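Local coordinates for protein tannase (Lactobacillus plantarum, PDB 3WA7) that hydrolyses the galloyl ester bonds of tannins to release gallic acid, as an enzyme of the alpha/beta-hydrolase family, at residues L12-V17 with Q25-R30; N46-A51 with D84-V89; L5-D10 with G148-D153; A29-Y34 with I42-V47. All blocks are in the same frame, centred on the assembly; numbering follows the deposited sequence.

Contacts 1 and 4 are successive antiparallel pairings that share strand 22-33, so strands 13-19, 22-33 and 44-50 form one end of the central sheet. Contact 1, at an outermost strand, is partly buried and adds a salt bridge and aromatic rings beside aliphatic groups to its backbone bonds; contact 4, further in, is largely buried and joins leucine, isoleucine and valine packing to a bulge. Contact 2, buried, joins a loop to strand 44-50, pairing a hydrogen-bonded amide with a proline on a phenylalanine ring; contact 3, partly exposed, joins two loops without a hydrogen bond between them. Arg30 ties contacts 1 and 2 through Asp85, and Phe7 brings contact 3 against Ala29, Ile32 and Val47.

Contact 1: residues L12-V17 with Q25-R30; sequences LVPEQV and QYYAAR
Glu15 lies obliquely across the Tyr26 ring before turning its carboxylate to Arg30. Its CB sits over one face, toward the rim, 3.7 Å from the Tyr26 centroid, a CH-pi contact. Tyr26 CG stands between its backbone N and carbonyl carbon (chi1 64°), which folds the ring back toward strand 13-17. At the ring's phenolic end Val17 crosses at about a right angle, CG1 reaching the edge 3.4 Å from Tyr26 OH. Replacing Tyr26 with an alanine would probably open a gap beside Glu15 CB and Val17 CG1 and leave the glutamate chain freer to turn away from Arg30. The Glu15 chain bends at the CB-CG bond (chi2 -92°), sending OE2 to meet the guanidinium, which comes from the opposite direction. Both Arg30 NH2, at 2.9 Å, and Arg30 NH1, at 3.1 Å, hold Glu15 OE2. The carboxylate stands upright to the guanidinium plane: OE2 offers its anti lone pair to NH1, whereas NH2 comes from above the carboxylate plane. Ala28 CB covers part of one guanidinium face, and Asp85 takes Arg30 NE in a second salt bridge. On the other sheet face Pro14 slants across Tyr27, its CA over the ring toward the rim and its CD 3.8 Å from Tyr27 CE2, while Gln16 and Gln25 run side by side. Backbone bonds in both directions join Val13 with Ala28 and Glu15 with Tyr26. The two strands form a beta hairpin, 13-19 being one of the sheet's two outermost strands within the chain; strand 44-50 flanks 22-33 on its other side, and Phe48, Pro86 and Gln87 pack against Tyr26.

Contact 2: residues N46-A51 with D84-V89; sequences NVFVPA and DDPQRV
Phe48 and Asn46, two residues apart and so on the same side of strand 46-50, point toward the loop 84-89; with CG anti to the carbonyl carbon in both (chi1 -55° and -62°), ring and amide extend to it. Pro86 comes down on one face of the ring: its CD lies over the centre, 3.4 Å from the centroid of Phe48, a close CH-pi contact in which the two side chains come from opposite directions. The rim of the same ring faces oxygens. Asp84 O lies near its plane 3.5 Å from Phe48 CE1, and Asp85 OD2 stands 3.6 Å from Phe48 CZ, so the slightly positive ring hydrogens probably find favourable neighbours there. Asp85 crosses the phenylalanine at about a right angle, and its OD2 is also the salt-bridge partner of Arg30. Beside the ring, Asn46 ND2 donates to Asp84 O at 2.9 Å. That bond is nearly straight (171°) and lies in the amide plane of Asn46, yet the donor approaches from above the carbonyl plane of Asp84. The loop is shaped by its own bonds. Asp85 OD1 accepts from Gln87 N at 2.8 Å through its anti lone pair, forming an Asx turn, and Arg88 N closes a type I turn on Asp85 O at 3.0 Å. The Asp84 carboxylate accepts from Thr93 and Asn94. The loop, which follows strand 69-72 and precedes helix 95-103, thus covers one side of strand 44-50, between strands 22-33 and 107-111; Leu102 of the helix also touches Phe48, and Ile98 touches Pro86.

Contact 3: residues L5-D10 with G148-D153; sequences LIFDAD and GRLPGD
Phe7 and Arg149 mark the nearest approach of two irregular loops, their CA atoms 6.2 Å apart, and no hydrogen bond crosses between the segments. In 148-153 Gly148 and Gly152 both have positive phi (91° and 105°), where a side chain would collide with the preceding carbonyl oxygen. In 5-10 an Asx turn forms as Asp8 OD1 accepts from Asp10 N at 2.7 Å. With CG trans to the backbone nitrogen (chi1 179°), the Phe7 ring reaches toward 148-153 and receives Leu150 CD2 squarely over its centre, 3.4 Å from the Phe7 centroid, while Arg149 O lies at the ring edge. Nearer the surface the Arg149 guanidinium is covered on one face by Ile6 CD1, 3.3 Å from NH2 of Arg149; Asn146 OD1 accepts from both Arg149 NE and Phe7 N. A serine in place of Phe7 would probably leave Leu150 CD2 without its aromatic platform and open a gap beside Arg149 O. The loop 148-153 is part of a beta-alpha-beta crossover, from strand 107-111 through helix 131-145 to strand 157-160, the core topology of the alpha/beta-hydrolase fold.

Contact 4: residues A29-Y34 with I42-V47; sequences ARNIQY and IQVLNV
Leu45 fits between Ile32 and Tyr34, and each of its atoms beyond CA has a neighbour there. CB lies 3.9 Å from Tyr34 CD2. CG, placed between backbone N and carbonyl carbon (chi1 58°), is 3.8 Å from Ile32 O, and there the branches part: CD1 reaches Ile32 CB at 3.9 Å, CD2 reaches Tyr34 CB at 3.7 Å. Ile32 CD1 goes on to touch Val47 CG2, extending the apolar row. The Tyr34 ring spreads over the backbone of Gln43, whose O lies over one face, and its hydroxyl bonds Gly112 O. Backbone bonds in both directions join Ala29 with Val47 and Ile32 with Leu45, but the register slips by one between them: Asn31, with positive phi (51°), and Ile32 both face Leu45 in a G1 beta bulge. Asn46 serves the extra residue, its OD1 accepting from Asn31 N at 2.9 Å with the donor nearly in line with the C=O bond. Strand 107-111 pairs with strand 44-50 on the edge away from strand 22-33, and its Val109 and Ala111 touch Leu45, while helix 131-145 lies against the hairpin through Tyr142, which meets Ile32 and Leu45, and Ala138, which meets Tyr34.

Contact 1: residues L12-V17 with Q25-R30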
loop_
_atom_site.group_PDB
_atom_site.type_symbol
_atom_site.label_atom_id
_atom_site.label_comp_id
_atom_site.label_asym_id
_atom_site.label_seq_id
_atom_site.Cartn_x
_atom_site.Cartn_y
_atom_site.Cartn_z
ATOM N N LEU A 12 9.781 -0.735 28.402
ATOM C CA LEU A 12 10.835 -1.162 27.486
ATOM C C LEU A 12 11.781 -2.178 28.125
ATOM O O LEU A 12 12.433 -1.886 29.131
ATOM C CB LEU A 12 11.635 0.053 27.001
ATOM C CG LEU A 12 10.908 1.028 26.068
ATOM C CD1 LEU A 12 11.758 2.276 25.874
ATOM C CD2 LEU A 12 10.627 0.350 24.731
ATOM N N VAL A 13 11.847 -3.368 27.533
ATOM C CA VAL A 13 12.705 -4.439 28.028
ATOM C C VAL A 13 13.767 -4.800 26.987
ATOM O O VAL A 13 13.505 -4.779 25.782
ATOM C CB VAL A 13 11.871 -5.693 28.384
ATOM C CG1 VAL A 13 10.890 -5.358 29.494
ATOM C CG2 VAL A 13 11.123 -6.193 27.162
ATOM N N PRO A 14 14.982 -5.138 27.442
ATOM C CA PRO A 14 16.093 -5.495 26.554
ATOM C C PRO A 14 15.915 -6.771 25.736
ATOM O O PRO A 14 15.405 -7.781 26.223
ATOM C CB PRO A 14 17.280 -5.575 27.510
ATOM C CG PRO A 14 16.648 -6.073 28.766
ATOM C CD PRO A 14 15.399 -5.223 28.853
ATOM N N GLU A 15 16.352 -6.701 24.483
ATOM C CA GLU A 15 16.275 -7.816 23.545
ATOM C C GLU A 15 17.451 -7.688 22.584
ATOM O O GLU A 15 18.094 -6.642 22.519
ATOM C CB GLU A 15 14.979 -7.735 22.727
ATOM C CG GLU A 15 13.697 -7.820 23.537
ATOM C CD GLU A 15 13.180 -9.239 23.654
ATOM O OE1 GLU A 15 14.002 -10.159 23.827
ATOM O OE2 GLU A 15 11.950 -9.431 23.580
ATOM N N GLN A 16 17.731 -8.752 21.843
ATOM C CA GLN A 16 18.793 -8.717 20.847
ATOM C C GLN A 16 18.515 -9.771 19.791
ATOM O O GLN A 16 17.956 -10.829 20.085
ATOM C CB GLN A 16 20.169 -8.966 21.476
ATOM C CG GLN A 16 20.422 -10.385 21.941
ATOM C CD GLN A 16 21.867 -10.602 22.352
ATOM O OE1 GLN A 16 22.785 -10.442 21.546
ATOM N NE2 GLN A 16 22.076 -10.965 23.612
ATOM N N VAL A 17 18.877 -9.459 18.554
ATOM C CA VAL A 17 18.700 -10.384 17.442
ATOM C C VAL A 17 19.979 -10.371 16.621
ATOM O O VAL A 17 20.611 -9.330 16.466
ATOM C CB VAL A 17 17.513 -9.982 16.528
ATOM C CG1 VAL A 17 16.213 -10.097 17.291
ATOM C CG2 VAL A 17 17.705 -8.569 16.007
ATOM N N GLN A 25 21.220 -4.854 19.355
ATOM C CA GLN A 25 20.637 -4.630 20.674
ATOM C C GLN A 25 19.505 -3.611 20.599
ATOM O O GLN A 25 19.663 -2.538 20.022
ATOM C CB GLN A 25 21.701 -4.113 21.645
ATOM C CG GLN A 25 22.860 -5.065 21.910
ATOM C CD GLN A 25 22.488 -6.219 22.821
ATOM O OE1 GLN A 25 21.414 -6.233 23.427
ATOM N NE2 GLN A 25 23.387 -7.192 22.934
ATOM N N TYR A 26 18.366 -3.949 21.189
ATOM C CA TYR A 26 17.231 -3.042 21.186
ATOM C C TYR A 26 16.346 -3.284 22.398
ATOM O O TYR A 26 16.578 -4.211 23.178
ATOM C CB TYR A 26 16.420 -3.211 19.894
ATOM C CG TYR A 26 15.785 -4.574 19.715
ATOM C CD1 TYR A 26 14.437 -4.781 20.008
ATOM C CD2 TYR A 26 16.528 -5.652 19.236
ATOM C CE1 TYR A 26 13.842 -6.032 19.822
ATOM C CE2 TYR A 26 15.941 -6.904 19.048
ATOM C CZ TYR A 26 14.600 -7.086 19.342
ATOM O OH TYR A 26 14.021 -8.324 19.152
ATOM N N TYR A 27 15.348 -2.425 22.566
ATOM C CA TYR A 27 14.403 -2.555 23.663
ATOM C C TYR A 27 13.021 -2.684 23.058
ATOM O O TYR A 27 12.757 -2.131 21.993
ATOM C CB TYR A 27 14.459 -1.338 24.583
ATOM C CG TYR A 27 15.606 -1.378 25.563
ATOM C CD1 TYR A 27 16.921 -1.184 25.142
ATOM C CD2 TYR A 27 15.375 -1.626 26.915
ATOM C CE1 TYR A 27 17.982 -1.234 26.048
ATOM C CE2 TYR A 27 16.426 -1.679 27.828
ATOM C CZ TYR A 27 17.724 -1.482 27.389
ATOM O OH TYR A 27 18.757 -1.531 28.299
ATOM N N ALA A 28 12.141 -3.410 23.738
ATOM C CA ALA A 28 10.794 -3.623 23.234
ATOM C C ALA A 28 9.709 -3.403 24.281
ATOM O O ALA A 28 9.883 -3.727 25.455
ATOM C CB ALA A 28 10.680 -5.036 22.670
ATOM N N ALA A 29 8.593 -2.835 23.837
ATOM C CA ALA A 29 7.428 -2.592 24.683
ATOM C C ALA A 29 6.299 -3.093 23.798
ATOM O O ALA A 29 6.023 -2.505 22.752
ATOM C CB ALA A 29 7.266 -1.107 24.975
ATOM N N ARG A 30 5.653 -4.178 24.209
ATOM C CA ARG A 30 4.611 -4.776 23.383
ATOM C C ARG A 30 3.187 -4.775 23.912
ATOM O O ARG A 30 2.936 -4.554 25.095
ATOM C CB ARG A 30 4.986 -6.223 23.059
ATOM C CG ARG A 30 6.386 -6.422 22.508
ATOM C CD ARG A 30 6.583 -7.888 22.139
ATOM N NE ARG A 30 7.880 -8.169 21.528
ATOM C CZ ARG A 30 9.022 -8.312 22.192
ATOM N NH1 ARG A 30 9.056 -8.198 23.513
ATOM N NH2 ARG A 30 10.135 -8.592 21.529
#

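Contact 2: residues N46-A51 with D84-V89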
loop_
_atom_site.group_PDB
_atom_site.type_symbol
_atom_site.label_atom_id
_atom_site.label_comp_id
_atom_site.label_asym_id
_atom_site.label_seq_id
_atom_site.Cartn_x
_atom_site.Cartn_y
_atom_site.Cartn_z
ATOM N N ASN A 46 3.313 -2.325 19.069
ATOM C CA ASN A 46 4.588 -2.701 19.659
ATOM C C ASN A 46 5.602 -1.610 19.350
ATOM O O ASN A 46 5.603 -1.045 18.255
ATOM C CB ASN A 46 5.101 -4.024 19.082
ATOM C CG ASN A 46 4.183 -5.189 19.370
ATOM O OD1 ASN A 46 3.497 -5.222 20.391
ATOM N ND2 ASN A 46 4.187 -6.176 18.479
ATOM N N VAL A 47 6.469 -1.327 20.317
ATOM C CA VAL A 47 7.498 -0.308 20.163
ATOM C C VAL A 47 8.882 -0.942 20.279
ATOM O O VAL A 47 9.155 -1.673 21.229
ATOM C CB VAL A 47 7.364 0.774 21.254
ATOM C CG1 VAL A 47 8.453 1.820 21.093
ATOM C CG2 VAL A 47 5.992 1.417 21.174
ATOM N N PHE A 48 9.746 -0.661 19.309
ATOM C CA PHE A 48 11.102 -1.198 19.316
ATOM C C PHE A 48 12.093 -0.049 19.180
ATOM O O PHE A 48 11.981 0.783 18.278
ATOM C CB PHE A 48 11.268 -2.217 18.192
ATOM C CG PHE A 48 10.247 -3.312 18.238
ATOM C CD1 PHE A 48 9.134 -3.279 17.405
ATOM C CD2 PHE A 48 10.365 -4.345 19.163
ATOM C CE1 PHE A 48 8.148 -4.258 17.493
ATOM C CE2 PHE A 48 9.382 -5.332 19.259
ATOM C CZ PHE A 48 8.271 -5.287 18.421
ATOM N N VAL A 49 13.063 -0.018 20.087
ATOM C CA VAL A 49 14.039 1.060 20.125
ATOM C C VAL A 49 15.488 0.593 20.172
ATOM O O VAL A 49 15.835 -0.282 20.963
ATOM C CB VAL A 49 13.793 1.941 21.377
ATOM C CG1 VAL A 49 14.734 3.136 21.376
ATOM C CG2 VAL A 49 12.336 2.390 21.426
ATOM N N PRO A 50 16.351 1.166 19.316
ATOM C CA PRO A 50 17.763 0.766 19.331
ATOM C C PRO A 50 18.290 1.014 20.745
ATOM O O PRO A 50 18.004 2.051 21.341
ATOM C CB PRO A 50 18.391 1.701 18.303
ATOM C CG PRO A 50 17.274 1.854 17.288
ATOM C CD PRO A 50 16.071 2.071 18.187
ATOM N N ALA A 51 19.056 0.067 21.274
ATOM C CA ALA A 51 19.585 0.182 22.629
ATOM C C ALA A 51 20.317 1.493 22.911
ATOM O O ALA A 51 20.262 2.012 24.026
ATOM C CB ALA A 51 20.508 -1.002 22.926
ATOM N N ASP A 84 3.528 -6.160 14.258
ATOM C CA ASP A 84 4.746 -6.879 13.891
ATOM C C ASP A 84 5.800 -6.892 14.998
ATOM O O ASP A 84 5.677 -6.192 16.002
ATOM C CB ASP A 84 5.347 -6.270 12.619
ATOM C CG ASP A 84 5.923 -7.322 11.682
ATOM O OD1 ASP A 84 6.131 -8.473 12.119
ATOM O OD2 ASP A 84 6.177 -6.995 10.504
ATOM N N ASP A 85 6.848 -7.683 14.790
ATOM C CA ASP A 85 7.912 -7.824 15.778
ATOM C C ASP A 85 9.169 -8.272 15.033
ATOM O O ASP A 85 9.080 -9.076 14.105
ATOM C CB ASP A 85 7.489 -8.894 16.791
ATOM C CG ASP A 85 8.389 -8.956 18.007
ATOM O OD1 ASP A 85 9.602 -9.206 17.852
ATOM O OD2 ASP A 85 7.867 -8.769 19.124
ATOM N N PRO A 86 10.350 -7.753 15.414
ATOM C CA PRO A 86 11.560 -8.181 14.703
ATOM C C PRO A 86 11.866 -9.666 14.908
ATOM O O PRO A 86 12.678 -10.242 14.186
ATOM C CB PRO A 86 12.646 -7.270 15.280
ATOM C CG PRO A 86 12.157 -6.988 16.668
ATOM C CD PRO A 86 10.672 -6.758 16.452
ATOM N N GLN A 87 11.201 -10.281 15.884
ATOM C CA GLN A 87 11.402 -11.700 16.172
ATOM C C GLN A 87 10.237 -12.550 15.665
ATOM O O GLN A 87 10.191 -13.756 15.899
ATOM C CB GLN A 87 11.584 -11.921 17.680
ATOM C CG GLN A 87 12.699 -11.080 18.303
ATOM C CD GLN A 87 12.977 -11.433 19.756
ATOM O OE1 GLN A 87 12.062 -11.519 20.582
ATOM N NE2 GLN A 87 14.253 -11.628 20.080
ATOM N N ARG A 88 9.293 -11.918 14.972
ATOM C CA ARG A 88 8.141 -12.626 14.424
ATOM C C ARG A 88 8.569 -13.375 13.163
ATOM O O ARG A 88 9.384 -12.878 12.385
ATOM C CB ARG A 88 7.021 -11.630 14.089
ATOM C CG ARG A 88 5.769 -12.252 13.461
ATOM C CD ARG A 88 4.729 -11.180 13.129
ATOM N NE ARG A 88 3.617 -11.696 12.329
ATOM C CZ ARG A 88 2.539 -12.297 12.825
ATOM N NH1 ARG A 88 2.407 -12.464 14.132
ATOM N NH2 ARG A 88 1.591 -12.738 12.009
ATOM N N VAL A 89 8.036 -14.577 12.970
ATOM C CA VAL A 89 8.373 -15.369 11.791
ATOM C C VAL A 89 7.110 -15.831 11.073
ATOM O O VAL A 89 7.162 -16.284 9.931
ATOM C CB VAL A 89 9.219 -16.619 12.164
ATOM C CG1 VAL A 89 10.516 -16.190 12.841
ATOM C CG2 VAL A 89 8.421 -17.542 13.073
#

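Contact 3: residues L5-D10 with G148-D153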
loop_
_atom_site.group_PDB
_atom_site.type_symbol
_atom_site.label_atom_id
_atom_site.label_comp_id
_atom_site.label_asym_id
_atom_site.label_seq_id
_atom_site.Cartn_x
_atom_site.Cartn_y
_atom_site.Cartn_z
ATOM N N LEU A 5 -3.441 6.482 27.994
ATOM C CA LEU A 5 -2.678 6.418 26.751
ATOM C C LEU A 5 -1.320 7.092 26.904
ATOM O O LEU A 5 -0.775 7.650 25.952
ATOM C CB LEU A 5 -3.457 7.068 25.605
ATOM C CG LEU A 5 -4.813 6.431 25.293
ATOM C CD1 LEU A 5 -5.417 7.101 24.065
ATOM C CD2 LEU A 5 -4.641 4.933 25.048
ATOM N N ILE A 6 -0.781 7.040 28.115
ATOM C CA ILE A 6 0.522 7.619 28.393
ATOM C C ILE A 6 1.569 6.518 28.296
ATOM O O ILE A 6 1.516 5.534 29.036
ATOM C CB ILE A 6 0.582 8.230 29.810
ATOM C CG1 ILE A 6 -0.382 9.412 29.910
ATOM C CG2 ILE A 6 2.006 8.657 30.136
ATOM C CD1 ILE A 6 -0.067 10.547 28.957
ATOM N N PHE A 7 2.510 6.679 27.374
ATOM C CA PHE A 7 3.562 5.691 27.203
ATOM C C PHE A 7 4.520 5.756 28.385
ATOM O O PHE A 7 4.936 6.840 28.799
ATOM C CB PHE A 7 4.343 5.950 25.916
ATOM C CG PHE A 7 5.458 4.970 25.685
ATOM C CD1 PHE A 7 5.184 3.681 25.244
ATOM C CD2 PHE A 7 6.779 5.327 25.940
ATOM C CE1 PHE A 7 6.212 2.758 25.059
ATOM C CE2 PHE A 7 7.811 4.412 25.760
ATOM C CZ PHE A 7 7.528 3.125 25.319
ATOM N N ASP A 8 4.864 4.588 28.917
ATOM C CA ASP A 8 5.780 4.479 30.049
ATOM C C ASP A 8 7.063 3.813 29.558
ATOM O O ASP A 8 7.052 2.645 29.166
ATOM C CB ASP A 8 5.149 3.623 31.149
ATOM C CG ASP A 8 5.956 3.639 32.436
ATOM O OD1 ASP A 8 7.195 3.779 32.369
ATOM O OD2 ASP A 8 5.346 3.498 33.513
ATOM N N ALA A 9 8.165 4.555 29.574
ATOM C CA ALA A 9 9.444 4.028 29.120
ATOM C C ALA A 9 9.881 2.797 29.912
ATOM O O ALA A 9 10.724 2.025 29.451
ATOM C CB ALA A 9 10.513 5.109 29.204
ATOM N N ASP A 10 9.317 2.609 31.102
ATOM C CA ASP A 10 9.682 1.453 31.915
ATOM C C ASP A 10 9.183 0.149 31.308
ATOM O O ASP A 10 9.625 -0.930 31.700
ATOM C CB ASP A 10 9.147 1.592 33.342
ATOM C CG ASP A 10 9.974 2.546 34.179
ATOM O OD1 ASP A 10 11.218 2.481 34.093
ATOM O OD2 ASP A 10 9.385 3.352 34.928
ATOM N N GLY A 148 8.449 12.708 23.229
ATOM C CA GLY A 148 9.269 12.873 24.417
ATOM C C GLY A 148 9.308 11.615 25.263
ATOM O O GLY A 148 10.380 11.147 25.648
ATOM N N ARG A 149 8.137 11.066 25.559
ATOM C CA ARG A 149 8.056 9.851 26.357
ATOM C C ARG A 149 8.522 8.672 25.516
ATOM O O ARG A 149 9.233 7.791 26.000
ATOM C CB ARG A 149 6.624 9.646 26.855
ATOM C CG ARG A 149 6.204 10.678 27.899
ATOM C CD ARG A 149 4.900 10.293 28.567
ATOM N NE ARG A 149 3.742 10.540 27.716
ATOM C CZ ARG A 149 3.153 11.724 27.582
ATOM N NH1 ARG A 149 3.612 12.776 28.249
ATOM N NH2 ARG A 149 2.102 11.854 26.785
ATOM N N LEU A 150 8.126 8.669 24.246
ATOM C CA LEU A 150 8.529 7.626 23.311
ATOM C C LEU A 150 9.840 8.034 22.644
ATOM O O LEU A 150 10.005 9.186 22.250
ATOM C CB LEU A 150 7.475 7.457 22.214
ATOM C CG LEU A 150 6.318 6.482 22.400
ATOM C CD1 LEU A 150 5.273 6.726 21.315
ATOM C CD2 LEU A 150 6.842 5.057 22.329
ATOM N N PRO A 151 10.804 7.109 22.540
ATOM C CA PRO A 151 12.058 7.492 21.885
ATOM C C PRO A 151 11.759 7.791 20.411
ATOM O O PRO A 151 10.799 7.257 19.856
ATOM C CB PRO A 151 12.924 6.251 22.055
ATOM C CG PRO A 151 12.466 5.707 23.378
ATOM C CD PRO A 151 10.954 5.832 23.260
ATOM N N GLY A 152 12.567 8.644 19.787
ATOM C CA GLY A 152 12.350 8.974 18.385
ATOM C C GLY A 152 11.746 10.350 18.161
ATOM O O GLY A 152 11.261 10.991 19.095
ATOM N N ASP A 153 11.780 10.808 16.915
ATOM C CA ASP A 153 11.236 12.118 16.558
ATOM C C ASP A 153 9.839 11.918 15.979
ATOM O O ASP A 153 9.694 11.387 14.879
ATOM C CB ASP A 153 12.134 12.785 15.513
ATOM C CG ASP A 153 11.782 14.244 15.279
ATOM O OD1 ASP A 153 10.662 14.665 15.641
ATOM O OD2 ASP A 153 12.630 14.968 14.718
#

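Contact 4: residues A29-Y34 with I42-V47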
loop_
_atom_site.group_PDB
_atom_site.type_symbol
_atom_site.label_atom_id
_atom_site.label_comp_id
_atom_site.label_asym_id
_atom_site.label_seq_id
_atom_site.Cartn_x
_atom_site.Cartn_y
_atom_site.Cartn_z
ATOM N N ALA A 29 8.593 -2.835 23.837
ATOM C CA ALA A 29 7.428 -2.592 24.683
ATOM C C ALA A 29 6.299 -3.093 23.798
ATOM O O ALA A 29 6.023 -2.505 22.752
ATOM C CB ALA A 29 7.266 -1.107 24.975
ATOM N N ARG A 30 5.653 -4.178 24.209
ATOM C CA ARG A 30 4.611 -4.776 23.383
ATOM C C ARG A 30 3.187 -4.775 23.912
ATOM O O ARG A 30 2.936 -4.554 25.095
ATOM C CB ARG A 30 4.986 -6.223 23.059
ATOM C CG ARG A 30 6.386 -6.422 22.508
ATOM C CD ARG A 30 6.583 -7.888 22.139
ATOM N NE ARG A 30 7.880 -8.169 21.528
ATOM C CZ ARG A 30 9.022 -8.312 22.192
ATOM N NH1 ARG A 30 9.056 -8.198 23.513
ATOM N NH2 ARG A 30 10.135 -8.592 21.529
ATOM N N ASN A 31 2.267 -5.052 22.990
ATOM C CA ASN A 31 0.843 -5.143 23.269
ATOM C C ASN A 31 0.284 -3.950 24.021
ATOM O O ASN A 31 -0.419 -4.095 25.024
ATOM C CB ASN A 31 0.556 -6.442 24.022
ATOM C CG ASN A 31 0.896 -7.669 23.199
ATOM O OD1 ASN A 31 0.454 -7.802 22.057
ATOM N ND2 ASN A 31 1.685 -8.570 23.769
ATOM N N ILE A 32 0.594 -2.769 23.504
ATOM C CA ILE A 32 0.137 -1.521 24.082
ATOM C C ILE A 32 -1.187 -1.117 23.437
ATOM O O ILE A 32 -1.259 -0.907 22.229
ATOM C CB ILE A 32 1.168 -0.394 23.837
ATOM C CG1 ILE A 32 2.490 -0.740 24.528
ATOM C CG2 ILE A 32 0.617 0.934 24.339
ATOM C CD1 ILE A 32 3.627 0.197 24.175
ATOM N N GLN A 33 -2.235 -1.027 24.246
ATOM C CA GLN A 33 -3.544 -0.618 23.753
ATOM C C GLN A 33 -3.382 0.849 23.356
ATOM O O GLN A 33 -3.002 1.672 24.189
ATOM C CB GLN A 33 -4.567 -0.768 24.880
ATOM C CG GLN A 33 -5.985 -0.377 24.532
ATOM C CD GLN A 33 -6.930 -0.615 25.694
ATOM O OE1 GLN A 33 -7.027 -1.732 26.208
ATOM N NE2 GLN A 33 -7.630 0.431 26.115
ATOM N N TYR A 34 -3.659 1.190 22.098
ATOM C CA TYR A 34 -3.478 2.573 21.672
ATOM C C TYR A 34 -4.727 3.452 21.618
ATOM O O TYR A 34 -4.652 4.616 21.222
ATOM C CB TYR A 34 -2.701 2.628 20.345
ATOM C CG TYR A 34 -3.317 1.877 19.189
ATOM C CD1 TYR A 34 -4.398 2.403 18.486
ATOM C CD2 TYR A 34 -2.799 0.647 18.781
ATOM C CE1 TYR A 34 -4.951 1.724 17.399
ATOM C CE2 TYR A 34 -3.342 -0.040 17.698
ATOM C CZ TYR A 34 -4.417 0.504 17.011
ATOM O OH TYR A 34 -4.958 -0.169 15.936
ATOM N N ILE A 42 -6.851 -7.045 18.231
ATOM C CA ILE A 42 -5.748 -6.688 17.347
ATOM C C ILE A 42 -5.301 -5.232 17.496
ATOM O O ILE A 42 -4.206 -4.868 17.061
ATOM C CB ILE A 42 -6.127 -6.961 15.870
ATOM C CG1 ILE A 42 -4.865 -6.978 15.004
ATOM C CG2 ILE A 42 -7.112 -5.902 15.377
ATOM C CD1 ILE A 42 -5.110 -7.433 13.576
ATOM N N GLN A 43 -6.137 -4.407 18.125
ATOM C CA GLN A 43 -5.826 -2.992 18.305
ATOM C C GLN A 43 -4.805 -2.684 19.400
ATOM O O GLN A 43 -5.126 -2.067 20.418
ATOM C CB GLN A 43 -7.112 -2.194 18.557
ATOM C CG GLN A 43 -8.062 -2.160 17.365
ATOM C CD GLN A 43 -9.338 -1.400 17.662
ATOM O OE1 GLN A 43 -10.122 -1.796 18.526
ATOM N NE2 GLN A 43 -9.551 -0.298 16.954
ATOM N N VAL A 44 -3.572 -3.124 19.174
ATOM C CA VAL A 44 -2.466 -2.880 20.090
ATOM C C VAL A 44 -1.259 -2.591 19.214
ATOM O O VAL A 44 -1.276 -2.875 18.014
ATOM C CB VAL A 44 -2.148 -4.107 20.988
ATOM C CG1 VAL A 44 -3.313 -4.381 21.928
ATOM C CG2 VAL A 44 -1.840 -5.330 20.131
ATOM N N LEU A 45 -0.222 -2.004 19.792
ATOM C CA LEU A 45 0.977 -1.715 19.020
ATOM C C LEU A 45 2.219 -2.120 19.798
ATOM O O LEU A 45 2.174 -2.282 21.023
ATOM C CB LEU A 45 1.026 -0.226 18.633
ATOM C CG LEU A 45 0.996 0.885 19.690
ATOM C CD1 LEU A 45 2.339 0.978 20.400
ATOM C CD2 LEU A 45 0.686 2.216 19.015
ATOM N N ASN A 46 3.313 -2.325 19.069
ATOM C CA ASN A 46 4.588 -2.701 19.659
ATOM C C ASN A 46 5.602 -1.610 19.350
ATOM O O ASN A 46 5.603 -1.045 18.255
ATOM C CB ASN A 46 5.101 -4.024 19.082
ATOM C CG ASN A 46 4.183 -5.189 19.370
ATOM O OD1 ASN A 46 3.497 -5.222 20.391
ATOM N ND2 ASN A 46 4.187 -6.176 18.479
ATOM N N VAL A 47 6.469 -1.327 20.317
ATOM C CA VAL A 47 7.498 -0.308 20.163
ATOM C C VAL A 47 8.882 -0.942 20.279
ATOM O O VAL A 47 9.155 -1.673 21.229
ATOM C CB VAL A 47 7.364 0.774 21.254
ATOM C CG1 VAL A 47 8.453 1.820 21.093
ATOM C CG2 VAL A 47 5.992 1.417 21.174
#